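Local coordinates for NADB-Rossmann Superfamily protein (Streptococcus agalactiae, PDB 3LEC), which probably acts as a tRNA (adenine(22)-N1)-methyltransferase, a zinc-binding enzyme with a Rossmann-like fold, at residues S30-L35 against L62-E67. Numbering follows the deposited sequence.
Sequences SDHAYL and LKNVSE
Asn64 reaches from helix 55-67 to the loop that follows strand 23-28, where its amide grips the backbone of His32. In this Rossmann-like fold the loop leads from the first strand of the sheet's parallel part into helix 34-41. A type I' turn from Asp31 to Tyr34 shapes it, closed by Tyr34 N to Asp31 O, and Ala33 is the N-cap residue. Asn64 ND2 donates to His32 O at 3.0 Å, and the bond is nearly straight at 169°. The donor lies in the carbonyl plane, on a lone pair of the oxygen. That oxygen lies close to the amide plane of Asn64 as well, which should fix how the amide is turned. Asn64 CG stands anti to its own carbonyl carbon (chi1 -73°), and this turns the amide toward the loop. A water takes the second N-H of ND2 at 2.7 Å and is also hydrogen-bonded to Tyr34 OH. The Tyr34 ring passes ND2 obliquely, with CE1 3.8 Å away, and its plane is only 15° from that of the amide. His32 CB lies over one face of the same ring, offset toward its rim. The imidazole is tied to the neighbouring carboxylate: His32 ND1 donates to Asp31 OD1 at 2.7 Å, nearly in the ring plane. Deeper in the contact the packing is apolar. Ala33 touches Ala50 of strand 45-52, and Val65 rests on Ile74 and Val76 of strand 74-78, so loop and helix pack together against the sheet. The methyls Ala33 CB and Val65 CG2 meet at 3.9 Å.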
ATOM      1  N   SER A  30     -11.519  -2.142   1.790  1.00 21.37           N
ATOM      2  CA  SER A  30     -11.768  -0.721   1.710  1.00 22.37           C
ATOM      3  C   SER A  30     -12.082  -0.119   3.068  1.00 22.60           C
ATOM      4  O   SER A  30     -12.875  -0.674   3.835  1.00 22.23           O
ATOM      5  CB  SER A  30     -12.911  -0.442   0.744  1.00 22.18           C
ATOM      6  OG  SER A  30     -12.944   0.940   0.467  1.00 24.13           O
ATOM      7  N   ASP A  31     -11.418   0.989   3.366  1.00 21.03           N
ATOM      8  CA  ASP A  31     -11.655   1.709   4.607  1.00 21.38           C
ATOM      9  C   ASP A  31     -12.978   2.478   4.442  1.00 19.83           C
ATOM     10  O   ASP A  31     -13.001   3.603   3.941  1.00 18.51           O
ATOM     11  CB  ASP A  31     -10.466   2.646   4.890  1.00 21.18           C
ATOM     12  CG  ASP A  31     -10.643   3.475   6.153  1.00 26.22           C
ATOM     13  OD1 ASP A  31     -11.644   3.289   6.869  1.00 30.29           O
ATOM     14  OD2 ASP A  31      -9.770   4.325   6.425  1.00 29.49           O
ATOM     15  N   HIS A  32     -14.080   1.830   4.838  1.00 18.31           N
ATOM     16  CA  HIS A  32     -15.403   2.441   4.842  1.00 18.49           C
ATOM     17  C   HIS A  32     -15.848   2.918   3.441  1.00 17.44           C
ATOM     18  O   HIS A  32     -16.777   3.705   3.320  1.00 16.45           O
ATOM     19  CB  HIS A  32     -15.476   3.615   5.835  1.00 19.78           C
ATOM     20  CG  HIS A  32     -15.375   3.212   7.275  1.00 22.21           C
ATOM     21  ND1 HIS A  32     -14.167   3.093   7.932  1.00 28.07           N
ATOM     22  CD2 HIS A  32     -16.330   2.914   8.188  1.00 24.96           C
ATOM     23  CE1 HIS A  32     -14.385   2.729   9.186  1.00 27.13           C
ATOM     24  NE2 HIS A  32     -15.687   2.608   9.365  1.00 27.17           N
ATOM     25  N   ALA A  33     -15.186   2.403   2.404  1.00 17.75           N
ATOM     26  CA  ALA A  33     -15.377   2.819   1.000  1.00 17.72           C
ATOM     27  C   ALA A  33     -15.091   4.298   0.737  1.00 18.59           C
ATOM     28  O   ALA A  33     -15.541   4.857  -0.266  1.00 18.04           O
ATOM     29  CB  ALA A  33     -16.757   2.447   0.499  1.00 18.56           C
ATOM     30  N   TYR A  34     -14.339   4.942   1.630  1.00 18.30           N
ATOM     31  CA  TYR A  34     -14.049   6.357   1.432  1.00 18.28           C
ATOM     32  C   TYR A  34     -13.362   6.670   0.109  1.00 18.01           C
ATOM     33  O   TYR A  34     -13.791   7.555  -0.653  1.00 18.74           O
ATOM     34  CB  TYR A  34     -13.202   6.896   2.569  1.00 17.26           C
ATOM     35  CG  TYR A  34     -13.887   6.901   3.924  1.00 17.72           C
ATOM     36  CD1 TYR A  34     -15.247   7.211   4.072  1.00 18.45           C
ATOM     37  CD2 TYR A  34     -13.145   6.631   5.061  1.00 19.40           C
ATOM     38  CE1 TYR A  34     -15.848   7.222   5.369  1.00 19.06           C
ATOM     39  CE2 TYR A  34     -13.712   6.638   6.317  1.00 18.44           C
ATOM     40  CZ  TYR A  34     -15.046   6.937   6.481  1.00 19.91           C
ATOM     41  OH  TYR A  34     -15.522   6.945   7.790  1.00 18.71           O
ATOM     42  N   LEU A  35     -12.287   5.946  -0.146  1.00 18.55           N
ATOM     43  CA  LEU A  35     -11.505   6.128  -1.350  1.00 18.56           C
ATOM     44  C   LEU A  35     -12.343   5.878  -2.630  1.00 18.47           C
ATOM     45  O   LEU A  35     -12.391   6.744  -3.501  1.00 18.70           O
ATOM     46  CB  LEU A  35     -10.243   5.270  -1.274  1.00 18.61           C
ATOM     47  CG  LEU A  35      -9.410   5.201  -2.556  1.00 19.11           C
ATOM     48  CD1 LEU A  35      -8.896   6.577  -2.913  1.00 17.25           C
ATOM     49  CD2 LEU A  35      -8.276   4.181  -2.419  1.00 21.29           C
ATOM     50  N   LEU A  62     -21.401  -0.497   2.532  1.00 20.69           N
ATOM     51  CA  LEU A  62     -22.699  -0.498   1.867  1.00 21.30           C
ATOM     52  C   LEU A  62     -23.488   0.741   2.213  1.00 20.75           C
ATOM     53  O   LEU A  62     -23.987   1.405   1.312  1.00 20.80           O
ATOM     54  CB  LEU A  62     -23.534  -1.734   2.241  1.00 21.14           C
ATOM     55  CG  LEU A  62     -23.728  -2.889   1.269  1.00 24.10           C
ATOM     56  CD1 LEU A  62     -24.805  -3.802   1.832  1.00 22.27           C
ATOM     57  CD2 LEU A  62     -24.080  -2.394  -0.161  1.00 23.23           C
ATOM     58  N   LYS A  63     -23.605   1.047   3.509  1.00 21.00           N
ATOM     59  CA  LYS A  63     -24.377   2.207   3.969  1.00 20.82           C
ATOM     60  C   LYS A  63     -23.789   3.495   3.413  1.00 20.90           C
ATOM     61  O   LYS A  63     -24.528   4.360   2.942  1.00 20.18           O
ATOM     62  CB  LYS A  63     -24.430   2.293   5.500  1.00 22.37           C
ATOM     63  N   ASN A  64     -22.460   3.598   3.455  1.00 20.05           N
ATOM     64  CA  ASN A  64     -21.787   4.822   3.014  1.00 20.16           C
ATOM     65  C   ASN A  64     -21.993   5.055   1.534  1.00 19.68           C
ATOM     66  O   ASN A  64     -22.291   6.169   1.120  1.00 19.32           O
ATOM     67  CB  ASN A  64     -20.287   4.804   3.371  1.00 19.93           C
ATOM     68  CG  ASN A  64     -20.034   5.006   4.865  1.00 21.35           C
ATOM     69  OD1 ASN A  64     -20.953   5.328   5.641  1.00 21.09           O
ATOM     70  ND2 ASN A  64     -18.775   4.851   5.270  1.00 20.10           N
ATOM     71  N   VAL A  65     -21.832   4.005   0.724  1.00 20.59           N
ATOM     72  CA  VAL A  65     -22.030   4.131  -0.723  1.00 19.22           C
ATOM     73  C   VAL A  65     -23.460   4.609  -1.019  1.00 21.14           C
ATOM     74  O   VAL A  65     -23.685   5.490  -1.872  1.00 20.82           O
ATOM     75  CB  VAL A  65     -21.703   2.807  -1.468  1.00 18.91           C
ATOM     76  CG1 VAL A  65     -22.173   2.876  -2.920  1.00 17.96           C
ATOM     77  CG2 VAL A  65     -20.195   2.529  -1.420  1.00 17.92           C
ATOM     78  N   SER A  66     -24.404   4.049  -0.278  1.00 21.35           N
ATOM     79  CA  SER A  66     -25.828   4.339  -0.477  1.00 22.77           C
ATOM     80  C   SER A  66     -26.156   5.803  -0.148  1.00 22.51           C
ATOM     81  O   SER A  66     -26.797   6.509  -0.941  1.00 22.32           O
ATOM     82  CB  SER A  66     -26.673   3.384   0.364  1.00 22.36           C
ATOM     83  OG  SER A  66     -28.041   3.702   0.185  1.00 26.66           O
ATOM     84  N   GLU A  67     -25.673   6.251   1.010  1.00 22.54           N
ATOM     85  CA  GLU A  67     -25.881   7.615   1.505  1.00 22.98           C
ATOM     86  C   GLU A  67     -25.295   8.646   0.546  1.00 22.67           C
ATOM     87  O   GLU A  67     -25.874   9.737   0.333  1.00 22.22           O
ATOM     88  CB  GLU A  67     -25.260   7.757   2.912  1.00 23.57           C
ATOM     89  CG  GLU A  67     -25.768   8.970   3.744  1.00 27.68           C
ATOM     90  CD  GLU A  67     -27.135   8.738   4.382  1.00 31.31           C
ATOM     91  OE1 GLU A  67     -27.603   9.615   5.144  1.00 35.14           O
ATOM     92  OE2 GLU A  67     -27.748   7.680   4.130  1.00 35.04           O
TER
HETATM   93  O   HOH W   1     -18.109   5.627   7.808  1.00 30.92           O